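Local coordinates for protein racemase (Pseudovibrio sp. JE062, PDB 3MKC) that belongs to the mandelate racemase/muconate lactonizing enzyme group of the enolase superfamily and is classed as a racemase, its precise activity unspecified, at residues Ile320-Ala325 / Phe338-Pro343; Gln285-Arg290 / Met312-Lys317; Lys135-Pro140 / Gly365-Thr370. One frame throughout, in Å; residues are numbered along the deposited sequence.

Interaction 1 of 3, residues Ile320-Ala325 / Phe338-Pro343; sequences ITSAAA and FEYVHP
S322 and Y340 make the aromatic part of this contact: the helical serine lies over one face of the phenol ring, toward its rim. CB of S322 comes to 3.5 Å from CE1 of Y340, while OG of S322 stands 3.8 Å above the ring plane. The torsions account for this overlap. In Y340, CG is anti to the backbone N (chi1 -164°), which carries the ring back to the helix across a CA-CA distance of 6.4 Å between Y340 and S322, the closest pair of the two segments. OG of S322, anti to the serine's own carbonyl carbon (chi1 -77°), also lies 3.9 Å from CG1 of V341, the residue after Y340. The phenol oxygen is held separately by a hydrogen bond to E358.

The helix and the short strand belong to the barrel of the C-terminal domain. In the (beta/alpha)7-beta form of the TIM barrel found in this superfamily, helix 319-331 leads into the last barrel strand, 339-340, which lies parallel to the first, 137-143. This contact therefore packs a helix of the outer layer against the strand that closes the ring.

The second group of contacts is apolar and lies one helical turn on. A325 CB is 3.9 Å from CE1 of F338, and the ring also reaches the main chain, with CE1 of F338 at 3.7 Å from O of A325; the approach to the ring is oblique. The turn itself is fixed by the backbone bond from A325 N to T321 O, 2.8 Å long. The F338 ring also rests against V138 and P140 of the first strand.

The carboxylate of E339 stays well apart from the helical segment and bonds instead to T143 and N315 N.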
loop_
_atom_site.group_PDB
_atom_site.type_symbol
_atom_site.label_atom_id
_atom_site.label_comp_id
_atom_site.label_asym_id
_atom_site.label_seq_id
_atom_site.Cartn_x
_atom_site.Cartn_y
_atom_site.Cartn_z
ATOM N N ILE A 320 0.340 1.014 10.787
ATOM C CA ILE A 320 0.273 -0.436 10.660
ATOM C C ILE A 320 0.713 -0.874 9.262
ATOM O O ILE A 320 1.513 -1.798 9.107
ATOM C CB ILE A 320 -1.153 -0.950 10.928
ATOM C CG1 ILE A 320 -1.581 -0.565 12.352
ATOM C CG2 ILE A 320 -1.202 -2.459 10.758
ATOM C CD1 ILE A 320 -2.969 -1.055 12.736
ATOM N N THR A 321 0.186 -0.206 8.244
ATOM C CA THR A 321 0.544 -0.538 6.872
ATOM C C THR A 321 1.964 -0.061 6.551
ATOM O O THR A 321 2.692 -0.724 5.810
ATOM C CB THR A 321 -0.469 0.070 5.879
ATOM O OG1 THR A 321 -1.755 -0.525 6.102
ATOM C CG2 THR A 321 -0.042 -0.185 4.435
ATOM N N SER A 322 2.369 1.078 7.109
ATOM C CA SER A 322 3.722 1.571 6.858
ATOM C C SER A 322 4.749 0.550 7.347
ATOM O O SER A 322 5.804 0.380 6.736
ATOM C CB SER A 322 3.956 2.914 7.558
ATOM O OG SER A 322 3.333 3.976 6.854
ATOM N N ALA A 323 4.439 -0.133 8.447
ATOM C CA ALA A 323 5.344 -1.137 8.983
ATOM C C ALA A 323 5.417 -2.326 8.027
ATOM O O ALA A 323 6.503 -2.833 7.722
ATOM C CB ALA A 323 4.865 -1.601 10.356
ATOM N N ALA A 324 4.256 -2.771 7.559
ATOM C CA ALA A 324 4.204 -3.898 6.637
ATOM C C ALA A 324 4.979 -3.553 5.372
ATOM O O ALA A 324 5.670 -4.406 4.813
ATOM C CB ALA A 324 2.752 -4.241 6.286
ATOM N N ALA A 325 4.874 -2.298 4.946
ATOM C CA ALA A 325 5.544 -1.820 3.735
ATOM C C ALA A 325 7.064 -1.944 3.823
ATOM O O ALA A 325 7.727 -2.290 2.847
ATOM C CB ALA A 325 5.150 -0.363 3.450
ATOM N N PHE A 338 9.449 2.259 -2.807
ATOM C CA PHE A 338 8.127 1.777 -2.420
ATOM C C PHE A 338 7.425 2.973 -1.775
ATOM O O PHE A 338 8.093 3.846 -1.208
ATOM C CB PHE A 338 8.231 0.588 -1.456
ATOM C CG PHE A 338 8.810 0.927 -0.112
ATOM C CD1 PHE A 338 8.002 0.932 1.020
ATOM C CD2 PHE A 338 10.159 1.224 0.026
ATOM C CE1 PHE A 338 8.529 1.228 2.274
ATOM C CE2 PHE A 338 10.700 1.523 1.280
ATOM C CZ PHE A 338 9.881 1.525 2.403
ATOM N N GLU A 339 6.099 3.042 -1.873
ATOM C CA GLU A 339 5.395 4.190 -1.313
ATOM C C GLU A 339 5.358 4.198 0.200
ATOM O O GLU A 339 5.056 3.188 0.836
ATOM C CB GLU A 339 3.964 4.300 -1.848
ATOM C CG GLU A 339 3.196 5.481 -1.247
ATOM C CD GLU A 339 1.874 5.762 -1.938
ATOM O OE1 GLU A 339 1.164 4.798 -2.287
ATOM O OE2 GLU A 339 1.536 6.952 -2.117
ATOM N N TYR A 340 5.661 5.361 0.761
ATOM C CA TYR A 340 5.667 5.534 2.198
ATOM C C TYR A 340 5.191 6.943 2.530
ATOM O O TYR A 340 5.525 7.902 1.838
ATOM C CB TYR A 340 7.080 5.338 2.735
ATOM C CG TYR A 340 7.147 5.110 4.226
ATOM C CD1 TYR A 340 7.012 3.831 4.761
ATOM C CD2 TYR A 340 7.358 6.174 5.101
ATOM C CE1 TYR A 340 7.091 3.614 6.135
ATOM C CE2 TYR A 340 7.437 5.971 6.477
ATOM C CZ TYR A 340 7.304 4.690 6.984
ATOM O OH TYR A 340 7.380 4.486 8.335
ATOM N N VAL A 341 4.387 7.058 3.576
ATOM C CA VAL A 341 3.902 8.353 4.016
ATOM C C VAL A 341 4.623 8.588 5.336
ATOM O O VAL A 341 4.508 7.797 6.272
ATOM C CB VAL A 341 2.366 8.350 4.217
ATOM C CG1 VAL A 341 1.967 7.295 5.233
ATOM C CG2 VAL A 341 1.894 9.732 4.658
ATOM N N HIS A 342 5.406 9.656 5.391
ATOM C CA HIS A 342 6.174 9.969 6.583
ATOM C C HIS A 342 5.491 11.059 7.403
ATOM O O HIS A 342 4.892 11.977 6.848
ATOM C CB HIS A 342 7.584 10.407 6.177
ATOM C CG HIS A 342 8.541 10.495 7.320
ATOM N ND1 HIS A 342 8.526 11.534 8.227
ATOM C CD2 HIS A 342 9.517 9.651 7.731
ATOM C CE1 HIS A 342 9.451 11.324 9.146
ATOM N NE2 HIS A 342 10.066 10.188 8.868
ATOM N N PRO A 343 5.569 10.960 8.743
ATOM C CA PRO A 343 4.966 11.916 9.680
ATOM C C PRO A 343 5.416 13.368 9.517
ATOM O O PRO A 343 4.626 14.289 9.713
ATOM C CB PRO A 343 5.351 11.348 11.041
ATOM C CG PRO A 343 5.404 9.884 10.787
ATOM C CD PRO A 343 6.147 9.820 9.475
#

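Interaction 2 of 3, residues Gln285-Arg290 / Met312-Lys317; sequences QSDYNR and MPHNWK
Q285-R290 and M312-K317 run side by side, their end-to-end directions 35° apart, with Q285 opposite P313 at 4.4 Å between CA atoms. Neither forms a regular strand; one backbone bond ties them: H314 N donates to Q285 O at 3.0 Å. The N-H...O angle of 150° supports the bond, although the donor lies above the carbonyl plane, 57° out of it. A CA-H...O contact from Q285 CA to M312 O, 3.5 Å, precedes it. Each segment follows a barrel strand (283-284 and 310-311), placing the pair at the C-terminal end of the barrel, where enolase superfamily members keep their active site.

Among the side chains, Y288 and P313 form a CH-pi contact. P313 CB sits over one face of the phenol, 3.7 Å from the ring centroid, while N315 CB approaches the ring at its edge. Water 3 lies at the edge too, in the ring plane, accepting from Y288 OH at 2.7 Å and donating to P313 O, so the proline is joined to the tyrosine by both its ring and its carbonyl.

D287 organises the far end. Its OD1 accepts from N289 N at 2.9 Å, closing an Asx turn, and the donor is tilted out of the carboxylate plane on the anti side. Its OD2 receives water 2 at 2.7 Å, and that water accepts from N289 ND2 and W316 N, bridging the segments. K317 crosses N289 through its aliphatic CG, sending NZ on to N30 O and D49.

L297 of helix 293-306 packs on S286, Y288 and P313 together, whereas helix 319-331 brings T321 against Y288 and N315 and Y328 against P313, so the Y288 and P313 side of the pair is packed against these two helices of the barrel's outer layer.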
loop_
_atom_site.group_PDB
_atom_site.type_symbol
_atom_site.label_atom_id
_atom_site.label_comp_id
_atom_site.label_asym_id
_atom_site.label_seq_id
_atom_site.Cartn_x
_atom_site.Cartn_y
_atom_site.Cartn_z
ATOM N N GLN A 285 0.539 -1.205 -8.460
ATOM C CA GLN A 285 0.396 -0.535 -7.178
ATOM C C GLN A 285 -0.619 -1.181 -6.232
ATOM O O GLN A 285 -1.184 -0.506 -5.364
ATOM C CB GLN A 285 0.042 0.936 -7.415
ATOM C CG GLN A 285 1.075 1.638 -8.294
ATOM C CD GLN A 285 0.736 3.086 -8.592
ATOM O OE1 GLN A 285 -0.374 3.403 -9.011
ATOM N NE2 GLN A 285 1.704 3.973 -8.390
ATOM N N SER A 286 -0.844 -2.484 -6.401
ATOM C CA SER A 286 -1.771 -3.223 -5.543
ATOM C C SER A 286 -1.474 -2.878 -4.081
ATOM O O SER A 286 -0.326 -2.915 -3.646
ATOM C CB SER A 286 -1.610 -4.720 -5.784
ATOM O OG SER A 286 -1.735 -5.004 -7.168
ATOM N N ASP A 287 -2.524 -2.567 -3.329
ATOM C CA ASP A 287 -2.406 -2.140 -1.927
ATOM C C ASP A 287 -2.382 -3.249 -0.874
ATOM O O ASP A 287 -3.134 -4.211 -0.955
ATOM C CB ASP A 287 -3.560 -1.179 -1.625
ATOM C CG ASP A 287 -3.361 -0.388 -0.346
ATOM O OD1 ASP A 287 -2.890 -0.953 0.657
ATOM O OD2 ASP A 287 -3.702 0.811 -0.351
ATOM N N TYR A 288 -1.521 -3.081 0.130
ATOM C CA TYR A 288 -1.380 -4.036 1.226
ATOM C C TYR A 288 -2.708 -4.371 1.879
ATOM O O TYR A 288 -3.022 -5.536 2.128
ATOM C CB TYR A 288 -0.480 -3.465 2.328
ATOM C CG TYR A 288 0.880 -3.005 1.882
ATOM C CD1 TYR A 288 1.959 -3.887 1.845
ATOM C CD2 TYR A 288 1.093 -1.684 1.493
ATOM C CE1 TYR A 288 3.218 -3.467 1.433
ATOM C CE2 TYR A 288 2.347 -1.253 1.079
ATOM C CZ TYR A 288 3.405 -2.150 1.048
ATOM O OH TYR A 288 4.643 -1.736 0.602
ATOM N N ASN A 289 -3.479 -3.333 2.177
ATOM C CA ASN A 289 -4.743 -3.511 2.871
ATOM C C ASN A 289 -5.964 -3.641 1.974
ATOM O O ASN A 289 -7.100 -3.497 2.438
ATOM C CB ASN A 289 -4.940 -2.361 3.871
ATOM C CG ASN A 289 -4.782 -0.995 3.229
ATOM O OD1 ASN A 289 -5.483 -0.664 2.271
ATOM N ND2 ASN A 289 -3.851 -0.193 3.754
ATOM N N ARG A 290 -5.732 -3.926 0.695
ATOM C CA ARG A 290 -6.827 -4.080 -0.252
ATOM C C ARG A 290 -6.763 -5.373 -1.059
ATOM O O ARG A 290 -7.737 -6.125 -1.132
ATOM C CB ARG A 290 -6.841 -2.925 -1.262
ATOM C CG ARG A 290 -7.219 -1.551 -0.727
ATOM C CD ARG A 290 -7.020 -0.502 -1.827
ATOM N NE ARG A 290 -7.919 -0.696 -2.966
ATOM C CZ ARG A 290 -9.175 -0.258 -3.010
ATOM N NH1 ARG A 290 -9.682 0.407 -1.980
ATOM N NH2 ARG A 290 -9.927 -0.487 -4.082
HETATM N N MSE A 312 5.267 -1.407 -6.467
HETATM C CA MSE A 312 5.420 -0.409 -5.412
HETATM C C MSE A 312 4.004 -0.333 -4.876
HETATM O O MSE A 312 3.188 0.448 -5.362
HETATM C CB MSE A 312 5.847 0.943 -5.981
HETATM C CG MSE A 312 7.285 0.976 -6.488
HETATM SE SE MSE A 312 7.896 2.748 -6.880
HETATM C CE MSE A 312 9.561 2.264 -7.646
ATOM N N PRO A 313 3.689 -1.165 -3.876
ATOM C CA PRO A 313 2.344 -1.183 -3.303
ATOM C C PRO A 313 1.837 0.157 -2.808
ATOM O O PRO A 313 2.556 0.894 -2.129
ATOM C CB PRO A 313 2.460 -2.207 -2.175
ATOM C CG PRO A 313 3.558 -3.114 -2.640
ATOM C CD PRO A 313 4.560 -2.130 -3.180
ATOM N N HIS A 314 0.595 0.468 -3.160
ATOM C CA HIS A 314 -0.018 1.713 -2.720
ATOM C C HIS A 314 -0.019 1.659 -1.198
ATOM O O HIS A 314 -0.329 0.622 -0.604
ATOM C CB HIS A 314 -1.447 1.806 -3.239
ATOM C CG HIS A 314 -2.218 2.962 -2.686
ATOM N ND1 HIS A 314 -1.917 4.273 -2.988
ATOM C CD2 HIS A 314 -3.286 3.005 -1.856
ATOM C CE1 HIS A 314 -2.770 5.072 -2.370
ATOM N NE2 HIS A 314 -3.610 4.327 -1.676
ATOM N N ASN A 315 0.337 2.774 -0.567
ATOM C CA ASN A 315 0.385 2.832 0.882
ATOM C C ASN A 315 -0.039 4.202 1.395
ATOM O O ASN A 315 0.719 5.170 1.318
ATOM C CB ASN A 315 1.797 2.491 1.370
ATOM C CG ASN A 315 1.985 2.755 2.855
ATOM O OD1 ASN A 315 1.018 2.818 3.609
ATOM N ND2 ASN A 315 3.237 2.895 3.280
ATOM N N TRP A 316 -1.268 4.268 1.897
ATOM C CA TRP A 316 -1.813 5.498 2.451
ATOM C C TRP A 316 -2.859 5.183 3.515
ATOM O O TRP A 316 -4.055 5.383 3.310
ATOM C CB TRP A 316 -2.428 6.365 1.348
ATOM C CG TRP A 316 -2.772 7.739 1.828
ATOM C CD1 TRP A 316 -3.957 8.149 2.377
ATOM C CD2 TRP A 316 -1.893 8.868 1.879
ATOM N NE1 TRP A 316 -3.866 9.465 2.771
ATOM C CE2 TRP A 316 -2.610 9.930 2.478
ATOM C CE3 TRP A 316 -0.566 9.085 1.479
ATOM C CZ2 TRP A 316 -2.044 11.194 2.689
ATOM C CZ3 TRP A 316 -0.001 10.345 1.690
ATOM C CH2 TRP A 316 -0.743 11.383 2.290
ATOM N N LYS A 317 -2.391 4.662 4.645
ATOM C CA LYS A 317 -3.258 4.327 5.769
ATOM C C LYS A 317 -2.574 4.802 7.045
ATOM O O LYS A 317 -2.211 5.969 7.149
ATOM C CB LYS A 317 -3.505 2.820 5.853
ATOM C CG LYS A 317 -4.813 2.333 5.250
ATOM C CD LYS A 317 -6.031 3.102 5.753
ATOM C CE LYS A 317 -7.304 2.349 5.401
ATOM N NZ LYS A 317 -8.539 3.172 5.479
HETATM O O HOH W 1 3.262 3.264 -5.777
HETATM O O HOH W 2 -2.924 2.006 1.987
HETATM O O HOH W 3 4.656 0.694 -0.592
#

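Interaction 3 of 3, residues Lys135-Pro140 / Gly365-Thr370; sequences KDKVHP and GFAKPT
F366 sends its ring toward P140 through its first torsion, with CG anti to the carbonyl carbon (chi1 -67°); its CB meets V138 because the two residues are paired in the sheet. In V138 the corresponding torsion (chi1 -59°) leaves CG2 between the backbone N and the carbonyl carbon, from where it reaches F366 CB at 3.8 Å. The same methyl lies at the edge of the phenylalanine ring, near its plane.

Topologically, this is a short antiparallel pairing added to a TIM-barrel sheet. Strand 366-367, late in the chain, runs against the start of strand 137-143, the first strand of the barrel. The evidence is a reciprocal pair of backbone bonds, V138 N to F366 O at 3.0 Å and F366 N to V138 O at 2.8 Å, which make V138 and F366 a hydrogen-bonded antiparallel pair. An N-H...O angle of 162° in the second bond shows how straight it is.

Further along the aromatic, P140 CG comes to 3.8 Å from F366 CE2, the two side chains crossing at about a right angle. V138 also touches Q329 and F330 of helix 319-331, so this pairing is backed by an outer helix of the barrel.

The lysines work at the flanks. K137, bent at its second and third torsions, folds its methylene chain over the carbonyl of F366, and its NZ makes a weak hydrogen bond of 3.5 Å to G365 O; the stronger partner of that amine is V362 O. K368 lays its CD 3.6 Å from K135 O. Beyond the V138-F366 pair the separating chains are still joined by solvent: water 4 donates to D136 O at 2.5 Å and accepts from K368 N at 2.9 Å.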
loop_
_atom_site.group_PDB
_atom_site.type_symbol
_atom_site.label_atom_id
_atom_site.label_comp_id
_atom_site.label_asym_id
_atom_site.label_seq_id
_atom_site.Cartn_x
_atom_site.Cartn_y
_atom_site.Cartn_z
ATOM N N LYS A 135 19.308 -7.046 1.317
ATOM C CA LYS A 135 19.449 -5.593 1.277
ATOM C C LYS A 135 19.815 -5.123 2.682
ATOM O O LYS A 135 19.255 -5.602 3.659
ATOM C CB LYS A 135 18.128 -4.954 0.851
ATOM C CG LYS A 135 17.588 -5.486 -0.465
ATOM C CD LYS A 135 16.128 -5.100 -0.697
ATOM C CE LYS A 135 15.582 -5.802 -1.941
ATOM N NZ LYS A 135 14.134 -5.563 -2.176
ATOM N N ASP A 136 20.756 -4.201 2.806
ATOM C CA ASP A 136 21.082 -3.750 4.146
ATOM C C ASP A 136 20.166 -2.574 4.499
ATOM O O ASP A 136 19.969 -2.267 5.673
ATOM C CB ASP A 136 22.565 -3.378 4.249
ATOM C CG ASP A 136 22.876 -2.049 3.629
ATOM O OD1 ASP A 136 22.467 -1.823 2.471
ATOM O OD2 ASP A 136 23.540 -1.230 4.304
ATOM N N LYS A 137 19.579 -1.946 3.479
ATOM C CA LYS A 137 18.661 -0.818 3.678
ATOM C C LYS A 137 17.681 -0.649 2.516
ATOM O O LYS A 137 17.964 -1.060 1.392
ATOM C CB LYS A 137 19.437 0.490 3.837
ATOM C CG LYS A 137 20.394 0.529 5.022
ATOM C CD LYS A 137 20.119 1.729 5.923
ATOM C CE LYS A 137 20.100 3.033 5.134
ATOM N NZ LYS A 137 19.776 4.207 5.991
ATOM N N VAL A 138 16.530 -0.043 2.786
ATOM C CA VAL A 138 15.549 0.204 1.733
ATOM C C VAL A 138 15.246 1.701 1.678
ATOM O O VAL A 138 15.386 2.403 2.679
ATOM C CB VAL A 138 14.237 -0.583 1.966
ATOM C CG1 VAL A 138 14.537 -2.075 2.026
ATOM C CG2 VAL A 138 13.555 -0.114 3.244
ATOM N N HIS A 139 14.844 2.186 0.505
ATOM C CA HIS A 139 14.542 3.601 0.322
ATOM C C HIS A 139 13.150 3.813 -0.231
ATOM O O HIS A 139 12.825 3.349 -1.326
ATOM C CB HIS A 139 15.561 4.240 -0.627
ATOM C CG HIS A 139 16.975 4.099 -0.167
ATOM N ND1 HIS A 139 17.678 2.919 -0.282
ATOM C CD2 HIS A 139 17.800 4.971 0.456
ATOM C CE1 HIS A 139 18.876 3.070 0.254
ATOM N NE2 HIS A 139 18.975 4.306 0.710
ATOM N N PRO A 140 12.302 4.527 0.515
ATOM C CA PRO A 140 10.947 4.757 0.024
ATOM C C PRO A 140 10.866 6.053 -0.759
ATOM O O PRO A 140 11.794 6.862 -0.731
ATOM C CB PRO A 140 10.155 4.870 1.305
ATOM C CG PRO A 140 11.100 5.719 2.145
ATOM C CD PRO A 140 12.463 5.069 1.880
ATOM N N GLY A 365 16.583 6.496 4.104
ATOM C CA GLY A 365 16.396 5.058 4.042
ATOM C C GLY A 365 16.131 4.397 5.379
ATOM O O GLY A 365 16.434 4.961 6.435
ATOM N N PHE A 366 15.569 3.194 5.331
ATOM C CA PHE A 366 15.256 2.436 6.536
ATOM C C PHE A 366 16.187 1.250 6.718
ATOM O O PHE A 366 16.582 0.606 5.752
ATOM C CB PHE A 366 13.813 1.928 6.488
ATOM C CG PHE A 366 12.788 3.015 6.553
ATOM C CD1 PHE A 366 12.746 3.884 7.641
ATOM C CD2 PHE A 366 11.862 3.179 5.531
ATOM C CE1 PHE A 366 11.802 4.900 7.711
ATOM C CE2 PHE A 366 10.907 4.195 5.589
ATOM C CZ PHE A 366 10.877 5.060 6.683
ATOM N N ALA A 367 16.536 0.969 7.969
ATOM C CA ALA A 367 17.399 -0.157 8.291
ATOM C C ALA A 367 16.500 -1.369 8.475
ATOM O O ALA A 367 15.282 -1.234 8.569
ATOM C CB ALA A 367 18.168 0.119 9.582
ATOM N N LYS A 368 17.099 -2.551 8.535
ATOM C CA LYS A 368 16.323 -3.774 8.717
ATOM C C LYS A 368 15.574 -3.775 10.041
ATOM O O LYS A 368 16.137 -3.436 11.078
ATOM C CB LYS A 368 17.244 -4.995 8.652
ATOM C CG LYS A 368 17.981 -5.117 7.324
ATOM C CD LYS A 368 18.583 -6.499 7.124
ATOM C CE LYS A 368 19.682 -6.798 8.109
ATOM N NZ LYS A 368 20.372 -8.077 7.756
ATOM N N PRO A 369 14.279 -4.132 10.024
ATOM C CA PRO A 369 13.516 -4.157 11.274
ATOM C C PRO A 369 14.164 -5.140 12.245
ATOM O O PRO A 369 14.689 -6.168 11.828
ATOM C CB PRO A 369 12.134 -4.608 10.817
ATOM C CG PRO A 369 12.026 -3.984 9.458
ATOM C CD PRO A 369 13.387 -4.295 8.861
ATOM N N THR A 370 14.136 -4.823 13.536
ATOM C CA THR A 370 14.746 -5.689 14.538
ATOM C C THR A 370 13.756 -6.289 15.531
ATOM O O THR A 370 14.141 -7.083 16.394
ATOM C CB THR A 370 15.812 -4.928 15.339
ATOM O OG1 THR A 370 15.229 -3.739 15.883
ATOM C CG2 THR A 370 16.988 -4.550 14.445
HETATM O O HOH W 4 19.940 -2.422 8.191
#

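Interactions 1 and 2, with centres 9 Å apart, share polar joints: N315 N probably donates to E339 OE1 at 2.8 Å, and N289 ND2 to T321 OG1 at 3.2 Å. Strand 339-340 and helix 319-331 thus both anchor the loops of interaction 2, at the barrel end that carries the active site in relatives. Interaction 3 lies 12 Å from interaction 1, centre to centre, and joins it through aromatic packing; Y340 CE2 is 3.6 Å from F366 CZ. Both contacts bear on strand 137-143. Interactions 2 and 3 do not touch, their nearest atoms being about 7 Å apart, so interaction 1 links them.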